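Transcriptional regulator, TetR family (Thermus thermophilus, PDB 3VPR) represses transcription as a TetR-family regulator, probably by binding operator DNA through its helix-turn-helix motif. Local coordinates at residues Thr3-Ile8 with His42-Lys47; Leu15-Gly20 with Phe97-Gln102; Ile54-Leu59 with Leu113-Leu118; Ala85-Phe90 with Asn156-Trp161. All coordinates share one frame; numbering follows the deposited sequence.

Contact 1 (Thr3-Ile8 with His42-Lys47)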
loop_
_atom_site.group_PDB
_atom_site.type_symbol
_atom_site.label_atom_id
_atom_site.label_comp_id
_atom_site.label_asym_id
_atom_site.label_seq_id
_atom_site.Cartn_x
_atom_site.Cartn_y
_atom_site.Cartn_z
ATOM N N THR A 3 9.348 5.162 -30.480
ATOM C CA THR A 3 9.092 6.369 -31.266
ATOM C C THR A 3 9.030 7.586 -30.328
ATOM O O THR A 3 9.116 7.448 -29.105
ATOM C CB THR A 3 7.752 6.268 -32.021
ATOM O OG1 THR A 3 6.682 6.312 -31.073
ATOM C CG2 THR A 3 7.664 4.957 -32.811
ATOM N N THR A 4 8.870 8.769 -30.911
ATOM C CA THR A 4 8.775 10.007 -30.145
ATOM C C THR A 4 7.607 9.918 -29.165
ATOM O O THR A 4 7.660 10.467 -28.063
ATOM C CB THR A 4 8.509 11.214 -31.047
ATOM O OG1 THR A 4 9.531 11.310 -32.042
ATOM C CG2 THR A 4 8.460 12.499 -30.210
ATOM N N ARG A 5 6.543 9.238 -29.583
ATOM C CA ARG A 5 5.382 9.090 -28.730
ATOM C C ARG A 5 5.735 8.253 -27.500
ATOM O O ARG A 5 5.391 8.633 -26.385
ATOM C CB ARG A 5 4.222 8.432 -29.478
ATOM C CG ARG A 5 2.928 8.550 -28.694
ATOM C CD ARG A 5 1.788 7.735 -29.270
ATOM N NE ARG A 5 0.553 8.020 -28.537
ATOM C CZ ARG A 5 -0.043 9.202 -28.556
ATOM N NH1 ARG A 5 0.496 10.173 -29.278
ATOM N NH2 ARG A 5 -1.157 9.414 -27.855
ATOM N N ASP A 6 6.415 7.125 -27.711
ATOM C CA ASP A 6 6.822 6.240 -26.611
ATOM C C ASP A 6 7.832 6.883 -25.650
ATOM O O ASP A 6 7.751 6.684 -24.435
ATOM C CB ASP A 6 7.462 4.952 -27.141
ATOM C CG ASP A 6 6.569 4.197 -28.077
ATOM O OD1 ASP A 6 5.391 3.963 -27.728
ATOM O OD2 ASP A 6 7.053 3.826 -29.162
ATOM N N ARG A 7 8.797 7.617 -26.202
ATOM C CA ARG A 7 9.829 8.271 -25.400
ATOM C C ARG A 7 9.175 9.298 -24.490
ATOM O O ARG A 7 9.568 9.478 -23.341
ATOM C CB ARG A 7 10.870 8.956 -26.306
ATOM N N ILE A 8 8.168 9.976 -25.011
ATOM C CA ILE A 8 7.472 10.955 -24.208
ATOM C C ILE A 8 6.832 10.272 -23.000
ATOM O O ILE A 8 6.907 10.802 -21.885
ATOM C CB ILE A 8 6.385 11.681 -25.030
ATOM C CG1 ILE A 8 7.043 12.469 -26.170
ATOM C CG2 ILE A 8 5.567 12.601 -24.122
ATOM C CD1 ILE A 8 6.066 13.217 -27.091
ATOM N N HIS A 42 0.083 17.985 -29.219
ATOM C CA HIS A 42 -0.276 17.333 -30.479
ATOM C C HIS A 42 -0.358 15.816 -30.338
ATOM O O HIS A 42 -1.218 15.180 -30.954
ATOM C CB HIS A 42 0.741 17.661 -31.574
ATOM C CG HIS A 42 0.681 19.072 -32.072
ATOM N ND1 HIS A 42 1.619 19.586 -32.942
ATOM C CD2 HIS A 42 -0.184 20.082 -31.809
ATOM C CE1 HIS A 42 1.337 20.854 -33.194
ATOM N NE2 HIS A 42 0.246 21.181 -32.519
ATOM N N HIS A 43 0.541 15.246 -29.534
ATOM C CA HIS A 43 0.588 13.801 -29.340
ATOM C C HIS A 43 -0.350 13.275 -28.274
ATOM O O HIS A 43 -0.768 12.125 -28.340
ATOM C CB HIS A 43 2.002 13.348 -28.970
ATOM C CG HIS A 43 2.980 13.422 -30.096
ATOM N ND1 HIS A 43 3.660 14.577 -30.418
ATOM C CD2 HIS A 43 3.390 12.482 -30.983
ATOM C CE1 HIS A 43 4.450 14.344 -31.451
ATOM N NE2 HIS A 43 4.305 13.081 -31.813
ATOM N N PHE A 44 -0.695 14.122 -27.309
ATOM C CA PHE A 44 -1.535 13.705 -26.195
ATOM C C PHE A 44 -2.733 14.585 -25.841
ATOM O O PHE A 44 -3.600 14.159 -25.099
ATOM C CB PHE A 44 -0.646 13.536 -24.964
ATOM C CG PHE A 44 0.341 12.420 -25.096
ATOM C CD1 PHE A 44 -0.061 11.099 -24.927
ATOM C CD2 PHE A 44 1.659 12.681 -25.449
ATOM C CE1 PHE A 44 0.839 10.053 -25.114
ATOM C CE2 PHE A 44 2.569 11.642 -25.640
ATOM C CZ PHE A 44 2.162 10.329 -25.474
ATOM N N GLY A 45 -2.767 15.810 -26.349
ATOM C CA GLY A 45 -3.887 16.684 -26.065
ATOM C C GLY A 45 -3.877 17.322 -24.687
ATOM O O GLY A 45 -4.317 18.453 -24.539
ATOM N N SER A 46 -3.388 16.611 -23.676
ATOM C CA SER A 46 -3.347 17.162 -22.327
ATOM C C SER A 46 -2.395 16.378 -21.454
ATOM O O SER A 46 -1.997 15.256 -21.783
ATOM C CB SER A 46 -4.736 17.116 -21.680
ATOM O OG SER A 46 -5.160 15.767 -21.517
ATOM N N LYS A 47 -2.050 16.984 -20.328
ATOM C CA LYS A 47 -1.168 16.374 -19.344
ATOM C C LYS A 47 -1.865 15.158 -18.750
ATOM O O LYS A 47 -1.248 14.123 -18.493
ATOM C CB LYS A 47 -0.885 17.384 -18.230
ATOM C CG LYS A 47 0.069 16.921 -17.141
ATOM C CD LYS A 47 0.050 17.949 -15.978
ATOM C CE LYS A 47 0.772 17.447 -14.746
ATOM N NZ LYS A 47 0.638 18.406 -13.612
#
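Arg5, in the first turn of helix 4-19, comes closest to His43 near the end of helix 37-44, with CA atoms 6.7 Å apart. Its CG lies anti to the backbone N (chi1 -168°) and the chain runs extended to NE, which brings the guanidinium to the last turn of the other helix. There NH1 donates to His43 O at 2.5 Å, too short to gauge its strength, with the oxygen near the guanidinium plane. NH2 reaches the same carbonyl in a weak, more bent bond, so one oxygen takes both nitrogens. The group also lies flat on the Phe44 ring, planes 24° apart, as an off-centre cation-pi stack with Arg5 CZ 4.1 Å from the ring centroid. A leucine here would probably leave His43 O without these two donors and the Phe44 face without its charged cover. At the other side of the ring, Ile8 CG2 packs against Phe44 CE2 at 3.5 Å. Ile8 CD1 lies over one face of the His43 imidazole, whose ND1 bonds to Ala39 O. Thr3 and Asp6 form a capping box at the start of helix 4-19, with Thr3 N bonded to Asp6 OD2 at 3.0 Å. The contact ties the first helix to the end of the predicted DNA-binding helix-turn-helix. Helix 47-70 adjoins it through Ile50 and Glu53 on Phe44, and helix 26-33 through Leu33 on Ile8.

Contact 2 (Leu15-Gly20 with Phe97-Gln102)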
loop_
_atom_site.group_PDB
_atom_site.type_symbol
_atom_site.label_atom_id
_atom_site.label_comp_id
_atom_site.label_asym_id
_atom_site.label_seq_id
_atom_site.Cartn_x
_atom_site.Cartn_y
_atom_site.Cartn_z
ATOM N N LEU A 15 10.015 11.348 -14.970
ATOM C CA LEU A 15 9.997 12.691 -14.408
ATOM C C LEU A 15 8.947 12.801 -13.306
ATOM O O LEU A 15 9.200 13.403 -12.268
ATOM C CB LEU A 15 9.750 13.729 -15.506
ATOM C CG LEU A 15 9.707 15.164 -14.996
ATOM C CD1 LEU A 15 11.025 15.493 -14.296
ATOM C CD2 LEU A 15 9.465 16.116 -16.150
ATOM N N PHE A 16 7.778 12.207 -13.526
ATOM C CA PHE A 16 6.721 12.241 -12.525
ATOM C C PHE A 16 7.177 11.490 -11.276
ATOM O O PHE A 16 6.838 11.871 -10.161
ATOM C CB PHE A 16 5.434 11.598 -13.044
ATOM C CG PHE A 16 4.759 12.369 -14.145
ATOM C CD1 PHE A 16 4.847 13.755 -14.202
ATOM C CD2 PHE A 16 3.998 11.703 -15.107
ATOM C CE1 PHE A 16 4.184 14.472 -15.207
ATOM C CE2 PHE A 16 3.331 12.403 -16.108
ATOM C CZ PHE A 16 3.423 13.792 -16.161
ATOM N N THR A 17 7.932 10.414 -11.467
ATOM C CA THR A 17 8.438 9.636 -10.345
ATOM C C THR A 17 9.470 10.455 -9.553
ATOM O O THR A 17 9.537 10.369 -8.331
ATOM C CB THR A 17 9.099 8.325 -10.840
ATOM O OG1 THR A 17 8.095 7.468 -11.394
ATOM C CG2 THR A 17 9.814 7.600 -9.689
ATOM N N GLU A 18 10.258 11.258 -10.263
ATOM C CA GLU A 18 11.299 12.084 -9.654
ATOM C C GLU A 18 10.776 13.380 -9.029
ATOM O O GLU A 18 11.252 13.793 -7.977
ATOM C CB GLU A 18 12.374 12.432 -10.702
ATOM C CG GLU A 18 13.190 11.237 -11.236
ATOM C CD GLU A 18 13.887 11.531 -12.580
ATOM O OE1 GLU A 18 14.649 10.665 -13.073
ATOM O OE2 GLU A 18 13.668 12.621 -13.155
ATOM N N LYS A 19 9.805 14.015 -9.683
ATOM C CA LYS A 19 9.232 15.278 -9.216
ATOM C C LYS A 19 7.810 15.219 -8.661
ATOM O O LYS A 19 7.396 16.125 -7.944
ATOM C CB LYS A 19 9.190 16.308 -10.343
ATOM C CG LYS A 19 10.496 16.779 -10.892
ATOM C CD LYS A 19 10.240 18.021 -11.746
ATOM C CE LYS A 19 9.612 19.134 -10.906
ATOM N NZ LYS A 19 9.316 20.381 -11.664
ATOM N N GLY A 20 7.058 14.185 -9.014
ATOM C CA GLY A 20 5.680 14.096 -8.557
ATOM C C GLY A 20 4.809 14.588 -9.701
ATOM O O GLY A 20 5.180 15.550 -10.368
ATOM N N PHE A 97 4.527 2.523 -12.513
ATOM C CA PHE A 97 3.733 2.177 -11.340
ATOM C C PHE A 97 3.745 3.290 -10.312
ATOM O O PHE A 97 2.715 3.586 -9.706
ATOM C CB PHE A 97 4.241 0.871 -10.740
ATOM C CG PHE A 97 3.740 -0.340 -11.463
ATOM C CD1 PHE A 97 2.538 -0.939 -11.093
ATOM C CD2 PHE A 97 4.419 -0.833 -12.565
ATOM C CE1 PHE A 97 2.022 -2.011 -11.817
ATOM C CE2 PHE A 97 3.909 -1.904 -13.294
ATOM C CZ PHE A 97 2.710 -2.492 -12.920
ATOM N N VAL A 98 4.902 3.913 -10.120
ATOM C CA VAL A 98 4.999 5.013 -9.176
ATOM C C VAL A 98 4.111 6.149 -9.681
ATOM O O VAL A 98 3.473 6.853 -8.900
ATOM C CB VAL A 98 6.455 5.506 -9.039
ATOM C CG1 VAL A 98 6.504 6.769 -8.170
ATOM C CG2 VAL A 98 7.313 4.404 -8.423
ATOM N N THR A 99 4.046 6.308 -10.997
ATOM C CA THR A 99 3.230 7.369 -11.576
ATOM C C THR A 99 1.743 7.077 -11.395
ATOM O O THR A 99 0.984 7.928 -10.927
ATOM C CB THR A 99 3.518 7.542 -13.089
ATOM O OG1 THR A 99 4.875 7.966 -13.278
ATOM C CG2 THR A 99 2.578 8.580 -13.696
HETATM N N MSE A 100 1.336 5.870 -11.771
HETATM C CA MSE A 100 -0.058 5.454 -11.669
HETATM C C MSE A 100 -0.668 5.531 -10.262
HETATM O O MSE A 100 -1.764 6.066 -10.078
HETATM C CB MSE A 100 -0.216 4.023 -12.176
HETATM C CG MSE A 100 -1.576 3.458 -11.836
HETATM SE SE MSE A 100 -1.545 1.573 -11.562
HETATM C CE MSE A 100 -0.584 1.523 -9.888
ATOM N N LEU A 101 0.036 4.974 -9.282
ATOM C CA LEU A 101 -0.442 4.956 -7.905
ATOM C C LEU A 101 -0.808 6.337 -7.374
ATOM O O LEU A 101 -1.926 6.557 -6.908
ATOM C CB LEU A 101 0.617 4.326 -6.994
ATOM C CG LEU A 101 0.177 4.010 -5.560
ATOM C CD1 LEU A 101 -0.957 3.000 -5.602
ATOM C CD2 LEU A 101 1.350 3.456 -4.751
ATOM N N GLN A 102 0.131 7.270 -7.454
ATOM C CA GLN A 102 -0.094 8.617 -6.950
ATOM C C GLN A 102 -1.107 9.424 -7.760
ATOM O O GLN A 102 -1.898 10.185 -7.201
ATOM C CB GLN A 102 1.236 9.385 -6.893
ATOM C CG GLN A 102 1.818 9.733 -8.255
ATOM C CD GLN A 102 3.092 10.565 -8.168
ATOM O OE1 GLN A 102 3.112 11.637 -7.560
ATOM N NE2 GLN A 102 4.159 10.074 -8.787
#
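Thr17 and Phe16 meet Val98 and Thr99 where the DNA-binding domain of the TetR fold rests on the C-terminal domain, which in TetR relatives binds ligand and forms the dimer. The helix segments 15-19 and 97-102 cross at 65°, with axes 8.6 Å apart. Gln102 can be followed outward. Its CB points toward helix 4-19, but CB and CG come near nothing in segment 15-20; the amide makes the contact. CG between the backbone N and the carbonyl carbon (chi1 70°), with an extended chain beyond, carries that amide to Gly20 and back over Val98 O. OE1 sits 3.7 Å from Gly20 CA and accepts a weak bond from Tyr21 N. NE2 donates to Val98 O, one turn earlier in its own helix, from above the carbonyl plane at 3.3 Å. The same nitrogen lies 3.5 Å from Phe16 O. Gly20, just past the helix end, has positive phi, at backbone angles that would jam a CB against the preceding carbonyl. Thr17 OG1 and CG2 lie against Val98, OG1 3.5 Å from Val98 CB. The threonine hydroxyls are each tied to their own helix, Thr17 OG1 to Ala13 O and Thr99 OG1 to Pro95 O. Helix 47-70 adjoins through Leu51 and Ile54, which touch Thr99. Beside them, Thr99 CG2 lies 3.7 Å from Phe16 CD2, and Thr99 OG1 is 3.7 Å from Phe16 CB.

Contact 3 (Ile54-Leu59 with Leu113-Leu118)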
loop_
_atom_site.group_PDB
_atom_site.type_symbol
_atom_site.label_atom_id
_atom_site.label_comp_id
_atom_site.label_asym_id
_atom_site.label_seq_id
_atom_site.Cartn_x
_atom_site.Cartn_y
_atom_site.Cartn_z
ATOM N N ILE A 54 0.073 6.427 -19.334
ATOM C CA ILE A 54 1.092 5.776 -18.534
ATOM C C ILE A 54 0.396 4.727 -17.643
ATOM O O ILE A 54 0.851 3.588 -17.526
ATOM C CB ILE A 54 1.833 6.799 -17.655
ATOM C CG1 ILE A 54 2.825 7.590 -18.516
ATOM C CG2 ILE A 54 2.535 6.093 -16.496
ATOM C CD1 ILE A 54 3.511 8.730 -17.793
ATOM N N SER A 55 -0.713 5.112 -17.023
ATOM C CA SER A 55 -1.455 4.193 -16.152
ATOM C C SER A 55 -1.945 2.980 -16.938
ATOM O O SER A 55 -1.774 1.842 -16.510
ATOM C CB SER A 55 -2.642 4.917 -15.519
ATOM O OG SER A 55 -2.184 5.985 -14.708
ATOM N N LEU A 56 -2.547 3.233 -18.092
ATOM C CA LEU A 56 -3.038 2.164 -18.962
ATOM C C LEU A 56 -1.898 1.193 -19.294
ATOM O O LEU A 56 -2.024 -0.012 -19.094
ATOM C CB LEU A 56 -3.593 2.776 -20.251
ATOM C CG LEU A 56 -4.980 2.355 -20.741
ATOM C CD1 LEU A 56 -5.997 2.468 -19.609
ATOM C CD2 LEU A 56 -5.372 3.249 -21.916
ATOM N N LEU A 57 -0.782 1.724 -19.790
ATOM C CA LEU A 57 0.389 0.907 -20.136
ATOM C C LEU A 57 0.811 -0.012 -18.987
ATOM O O LEU A 57 1.115 -1.188 -19.187
ATOM C CB LEU A 57 1.562 1.811 -20.527
ATOM C CG LEU A 57 2.884 1.177 -20.976
ATOM C CD1 LEU A 57 3.605 2.144 -21.906
ATOM C CD2 LEU A 57 3.762 0.819 -19.765
ATOM N N ALA A 58 0.832 0.526 -17.778
ATOM C CA ALA A 58 1.210 -0.271 -16.625
ATOM C C ALA A 58 0.151 -1.316 -16.290
ATOM O O ALA A 58 0.486 -2.475 -16.070
ATOM C CB ALA A 58 1.455 0.637 -15.417
ATOM N N LEU A 59 -1.119 -0.904 -16.261
ATOM C CA LEU A 59 -2.222 -1.808 -15.930
ATOM C C LEU A 59 -2.515 -2.869 -16.980
ATOM O O LEU A 59 -2.849 -4.000 -16.626
ATOM C CB LEU A 59 -3.495 -1.005 -15.623
ATOM C CG LEU A 59 -3.391 -0.187 -14.329
ATOM C CD1 LEU A 59 -4.553 0.786 -14.207
ATOM C CD2 LEU A 59 -3.352 -1.131 -13.144
ATOM N N LEU A 113 -12.084 5.390 -14.846
ATOM C CA LEU A 113 -12.975 4.256 -15.053
ATOM C C LEU A 113 -12.322 3.103 -15.778
ATOM O O LEU A 113 -12.391 1.968 -15.319
ATOM C CB LEU A 113 -14.227 4.696 -15.830
ATOM C CG LEU A 113 -15.325 3.664 -16.102
ATOM C CD1 LEU A 113 -16.565 4.379 -16.644
ATOM C CD2 LEU A 113 -14.846 2.624 -17.097
ATOM N N LYS A 114 -11.712 3.378 -16.926
ATOM C CA LYS A 114 -11.073 2.315 -17.688
ATOM C C LYS A 114 -9.860 1.782 -16.934
ATOM O O LYS A 114 -9.476 0.625 -17.101
ATOM C CB LYS A 114 -10.658 2.812 -19.077
ATOM C CG LYS A 114 -11.810 3.373 -19.896
ATOM C CD LYS A 114 -11.384 3.715 -21.315
ATOM C CE LYS A 114 -11.686 2.578 -22.273
ATOM N NZ LYS A 114 -13.158 2.356 -22.404
ATOM N N THR A 115 -9.273 2.632 -16.098
ATOM C CA THR A 115 -8.115 2.264 -15.310
ATOM C C THR A 115 -8.492 1.333 -14.154
ATOM O O THR A 115 -7.900 0.269 -13.986
ATOM C CB THR A 115 -7.447 3.523 -14.761
ATOM O OG1 THR A 115 -6.677 4.138 -15.805
ATOM C CG2 THR A 115 -6.564 3.195 -13.587
ATOM N N ILE A 116 -9.484 1.737 -13.363
ATOM C CA ILE A 116 -9.933 0.939 -12.227
ATOM C C ILE A 116 -10.519 -0.367 -12.741
ATOM O O ILE A 116 -10.405 -1.405 -12.098
ATOM C CB ILE A 116 -11.006 1.693 -11.391
ATOM C CG1 ILE A 116 -10.433 3.004 -10.853
ATOM C CG2 ILE A 116 -11.479 0.822 -10.234
ATOM C CD1 ILE A 116 -9.199 2.836 -9.980
ATOM N N ALA A 117 -11.139 -0.315 -13.916
ATOM C CA ALA A 117 -11.716 -1.516 -14.509
ATOM C C ALA A 117 -10.595 -2.517 -14.818
ATOM O O ALA A 117 -10.810 -3.725 -14.775
ATOM C CB ALA A 117 -12.490 -1.161 -15.783
ATOM N N LEU A 118 -9.401 -2.019 -15.135
ATOM C CA LEU A 118 -8.268 -2.909 -15.411
ATOM C C LEU A 118 -7.726 -3.475 -14.090
ATOM O O LEU A 118 -7.330 -4.642 -14.012
ATOM C CB LEU A 118 -7.162 -2.167 -16.166
ATOM C CG LEU A 118 -7.402 -2.029 -17.679
ATOM C CD1 LEU A 118 -6.310 -1.159 -18.288
ATOM C CD2 LEU A 118 -7.412 -3.407 -18.343
#
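Leu56 and Leu59 pack against Leu118 where helix 47-70 runs beside helix 109-135. This is part of the all-helical TetR fold, in which helix 47-70 links the DNA-binding domain to the larger C-terminal domain. The two segments are nearly parallel, 16° apart, with axes 9.8 Å from each other. In the first shell, Leu118 CD1 fits between two leucines one turn apart. It meets Leu56 CD1 at 3.9 Å and Leu59 CB at the same distance. Leu118 CG lies anti to the carbonyl carbon (chi1 -81°), and with chi2 at 174° this puts CD1 between the two leucines. Leu118 and Leu56 cross at about a right angle and meet through their CD1 methyls. Leu59 meets Leu118 through its CB, which also faces Leu118 CB. A turn earlier on helix 109-135, Thr115 lies beside Ser55. Its hydroxyl looks to its own helix, in a weak bond to Asn111 O. Ser55 OG likewise bonds to Leu51 O. Both hydroxyls thus bond within their own helices, the threonine weakly, and the leucine contacts are apolar. Next outward, Tyr52 touches Thr115, while Lys60 and Val63 extend the helix 47-70 surface along Leu118. Met100 of helix 94-103 packs on Leu59, and Leu107 touches Thr115. At the Ser55 end, Ser55 CB stands 4.1 Å from Thr115 OG1.

Contact 4 (Ala85-Phe90 with Asn156-Trp161)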
loop_
_atom_site.group_PDB
_atom_site.type_symbol
_atom_site.label_atom_id
_atom_site.label_comp_id
_atom_site.label_asym_id
_atom_site.label_seq_id
_atom_site.Cartn_x
_atom_site.Cartn_y
_atom_site.Cartn_z
ATOM N N ALA A 85 4.881 -13.050 -12.021
ATOM C CA ALA A 85 4.733 -12.246 -13.226
ATOM C C ALA A 85 4.366 -10.821 -12.805
ATOM O O ALA A 85 4.874 -9.858 -13.363
ATOM C CB ALA A 85 3.634 -12.840 -14.133
ATOM N N HIS A 86 3.489 -10.696 -11.810
ATOM C CA HIS A 86 3.071 -9.384 -11.312
ATOM C C HIS A 86 4.280 -8.597 -10.816
ATOM O O HIS A 86 4.507 -7.471 -11.238
ATOM C CB HIS A 86 2.054 -9.560 -10.177
ATOM C CG HIS A 86 1.592 -8.275 -9.557
ATOM N ND1 HIS A 86 0.264 -7.904 -9.519
ATOM C CD2 HIS A 86 2.277 -7.291 -8.929
ATOM C CE1 HIS A 86 0.153 -6.744 -8.896
ATOM N NE2 HIS A 86 1.359 -6.351 -8.529
ATOM N N ALA A 87 5.056 -9.211 -9.928
ATOM C CA ALA A 87 6.245 -8.596 -9.339
ATOM C C ALA A 87 7.336 -8.295 -10.362
ATOM O O ALA A 87 8.026 -7.281 -10.262
ATOM C CB ALA A 87 6.809 -9.507 -8.230
ATOM N N ARG A 88 7.510 -9.183 -11.334
ATOM C CA ARG A 88 8.520 -8.956 -12.358
ATOM C C ARG A 88 8.116 -7.762 -13.215
ATOM O O ARG A 88 8.919 -6.867 -13.466
ATOM C CB ARG A 88 8.699 -10.189 -13.243
ATOM C CG ARG A 88 9.514 -9.895 -14.492
ATOM C CD ARG A 88 9.883 -11.144 -15.265
ATOM N NE ARG A 88 11.094 -11.762 -14.742
ATOM C CZ ARG A 88 11.769 -12.733 -15.349
ATOM N NH1 ARG A 88 11.360 -13.213 -16.517
ATOM N NH2 ARG A 88 12.859 -13.224 -14.782
ATOM N N TYR A 89 6.864 -7.744 -13.658
ATOM C CA TYR A 89 6.387 -6.642 -14.475
ATOM C C TYR A 89 6.520 -5.334 -13.697
ATOM O O TYR A 89 6.962 -4.323 -14.229
ATOM C CB TYR A 89 4.926 -6.850 -14.857
ATOM C CG TYR A 89 4.446 -5.837 -15.857
ATOM C CD1 TYR A 89 4.721 -5.990 -17.212
ATOM C CD2 TYR A 89 3.741 -4.708 -15.451
ATOM C CE1 TYR A 89 4.313 -5.049 -18.142
ATOM C CE2 TYR A 89 3.321 -3.755 -16.375
ATOM C CZ TYR A 89 3.614 -3.932 -17.721
ATOM O OH TYR A 89 3.215 -2.993 -18.650
ATOM N N PHE A 90 6.123 -5.356 -12.430
ATOM C CA PHE A 90 6.208 -4.167 -11.594
ATOM C C PHE A 90 7.628 -3.595 -11.588
ATOM O O PHE A 90 7.826 -2.398 -11.790
ATOM C CB PHE A 90 5.778 -4.504 -10.163
ATOM C CG PHE A 90 6.416 -3.634 -9.118
ATOM C CD1 PHE A 90 6.058 -2.293 -8.999
ATOM C CD2 PHE A 90 7.392 -4.154 -8.255
ATOM C CE1 PHE A 90 6.659 -1.468 -8.027
ATOM C CE2 PHE A 90 8.001 -3.341 -7.279
ATOM C CZ PHE A 90 7.634 -1.996 -7.167
ATOM N N ASN A 156 1.366 -5.318 -4.245
ATOM C CA ASN A 156 1.286 -3.865 -4.439
ATOM C C ASN A 156 1.999 -3.024 -3.385
ATOM O O ASN A 156 2.557 -1.981 -3.717
ATOM C CB ASN A 156 -0.171 -3.402 -4.570
ATOM C CG ASN A 156 -0.844 -3.950 -5.818
ATOM O OD1 ASN A 156 -0.165 -4.325 -6.769
ATOM N ND2 ASN A 156 -2.181 -3.993 -5.823
ATOM N N TRP A 157 1.993 -3.456 -2.127
ATOM C CA TRP A 157 2.690 -2.690 -1.098
ATOM C C TRP A 157 4.173 -2.578 -1.451
ATOM O O TRP A 157 4.846 -1.663 -0.992
ATOM C CB TRP A 157 2.543 -3.341 0.278
ATOM C CG TRP A 157 3.052 -2.486 1.429
ATOM C CD1 TRP A 157 3.985 -2.839 2.373
ATOM C CD2 TRP A 157 2.593 -1.179 1.796
ATOM N NE1 TRP A 157 4.129 -1.835 3.300
ATOM C CE2 TRP A 157 3.289 -0.805 2.970
ATOM C CE3 TRP A 157 1.664 -0.286 1.248
ATOM C CZ2 TRP A 157 3.078 0.422 3.608
ATOM C CZ3 TRP A 157 1.452 0.938 1.883
ATOM C CH2 TRP A 157 2.161 1.279 3.050
HETATM N N MSE A 158 4.681 -3.498 -2.269
HETATM C CA MSE A 158 6.086 -3.455 -2.687
HETATM C C MSE A 158 6.440 -2.104 -3.327
HETATM O O MSE A 158 7.596 -1.666 -3.288
HETATM C CB MSE A 158 6.395 -4.571 -3.692
HETATM C CG MSE A 158 6.654 -5.951 -3.091
HETATM SE SE MSE A 158 7.107 -7.292 -4.457
HETATM C CE MSE A 158 8.932 -6.762 -4.795
ATOM N N ILE A 159 5.440 -1.460 -3.924
ATOM C CA ILE A 159 5.611 -0.158 -4.570
ATOM C C ILE A 159 6.126 0.893 -3.582
ATOM O O ILE A 159 6.628 1.941 -3.985
ATOM C CB ILE A 159 4.259 0.339 -5.182
ATOM C CG1 ILE A 159 3.795 -0.636 -6.275
ATOM C CG2 ILE A 159 4.412 1.756 -5.755
ATOM C CD1 ILE A 159 2.358 -0.409 -6.755
ATOM N N ARG A 160 6.017 0.601 -2.289
ATOM C CA ARG A 160 6.451 1.530 -1.255
ATOM C C ARG A 160 7.785 1.200 -0.602
ATOM O O ARG A 160 8.458 2.094 -0.089
ATOM C CB ARG A 160 5.381 1.636 -0.164
ATOM C CG ARG A 160 4.180 2.487 -0.544
ATOM C CD ARG A 160 4.594 3.939 -0.733
ATOM N NE ARG A 160 3.453 4.843 -0.843
ATOM C CZ ARG A 160 2.515 4.990 0.088
ATOM N NH1 ARG A 160 2.563 4.286 1.216
ATOM N NH2 ARG A 160 1.531 5.857 -0.102
ATOM N N TRP A 161 8.173 -0.070 -0.610
ATOM C CA TRP A 161 9.430 -0.446 0.023
ATOM C C TRP A 161 10.477 -1.079 -0.887
ATOM O O TRP A 161 11.646 -1.157 -0.510
ATOM C CB TRP A 161 9.180 -1.387 1.205
ATOM C CG TRP A 161 8.594 -2.735 0.834
ATOM C CD1 TRP A 161 7.270 -3.066 0.772
ATOM C CD2 TRP A 161 9.322 -3.932 0.510
ATOM N NE1 TRP A 161 7.129 -4.389 0.436
ATOM C CE2 TRP A 161 8.371 -4.944 0.267
ATOM C CE3 TRP A 161 10.684 -4.245 0.399
ATOM C CZ2 TRP A 161 8.740 -6.253 -0.073
ATOM C CZ3 TRP A 161 11.050 -5.549 0.061
ATOM C CH2 TRP A 161 10.081 -6.534 -0.172
#
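Asn156 OD1 takes a weak hydrogen bond from His86 NE2 at 3.1 Å, bent to 121° at the hydrogen. The oxygen lies at the imidazole edge, near the ring plane, and the amide is turned 39° from that plane. The stronger partner of this histidine is on its other nitrogen, where ND1 is hydrogen-bonded to His122. His86 thus has polar partners on two helices, 109-135 and 144-161, the bond to the latter weak. One turn along helix 75-92, Phe90 carries most of the apolar contact. Its ring reaches Ile159 with CE1, 3.5 Å from Ile159 CG1, and Met158 with CE2, 4.1 Å from Met158 CB. CZ lies near Ile159 CA and Met158 O, so the ring tip also lies against backbone. CG is anti to the backbone N (chi1 152°), and the ring thereby extends toward helix 144-161. This is the interior of the TetR C-terminal domain, the helical bundle that in relatives holds the ligand pocket and forms the dimer. With an alanine in place of Phe90, Ile159 and Met158 would probably lose their aromatic partner and a gap would open between the helices. Met158, a selenomethionine, bends at chi3 and sets SE 4.4 Å from Ala87 CB. At the subunit boundary, Asn156 packs on Trp157 of the second subunit, and Trp161 forms a cation-pi pair with Arg149 of that subunit.

Overall arrangement
The four contacts run from the DNA-binding end to the body of the chain. Contacts 1 and 2 share helix 4-19, their centres about 17 Å apart. Contact 1 closes before contacts 3 and 4 open, whereas contacts 2, 3 and 4 interleave along the chain. Contacts 2, 3 and 4 also touch one another, with centres about 14 to 16 Å apart. Phe97 packs on Tyr89 and Phe90, and Leu101 packs on Ile159. Contacts 1 and 4 are furthest apart, about 26 Å between centres. Helices 4-19, 47-70 and 94-103 thus join the two domains, a continuity consistent with signalling between pocket and DNA-binding domain in TetR regulators.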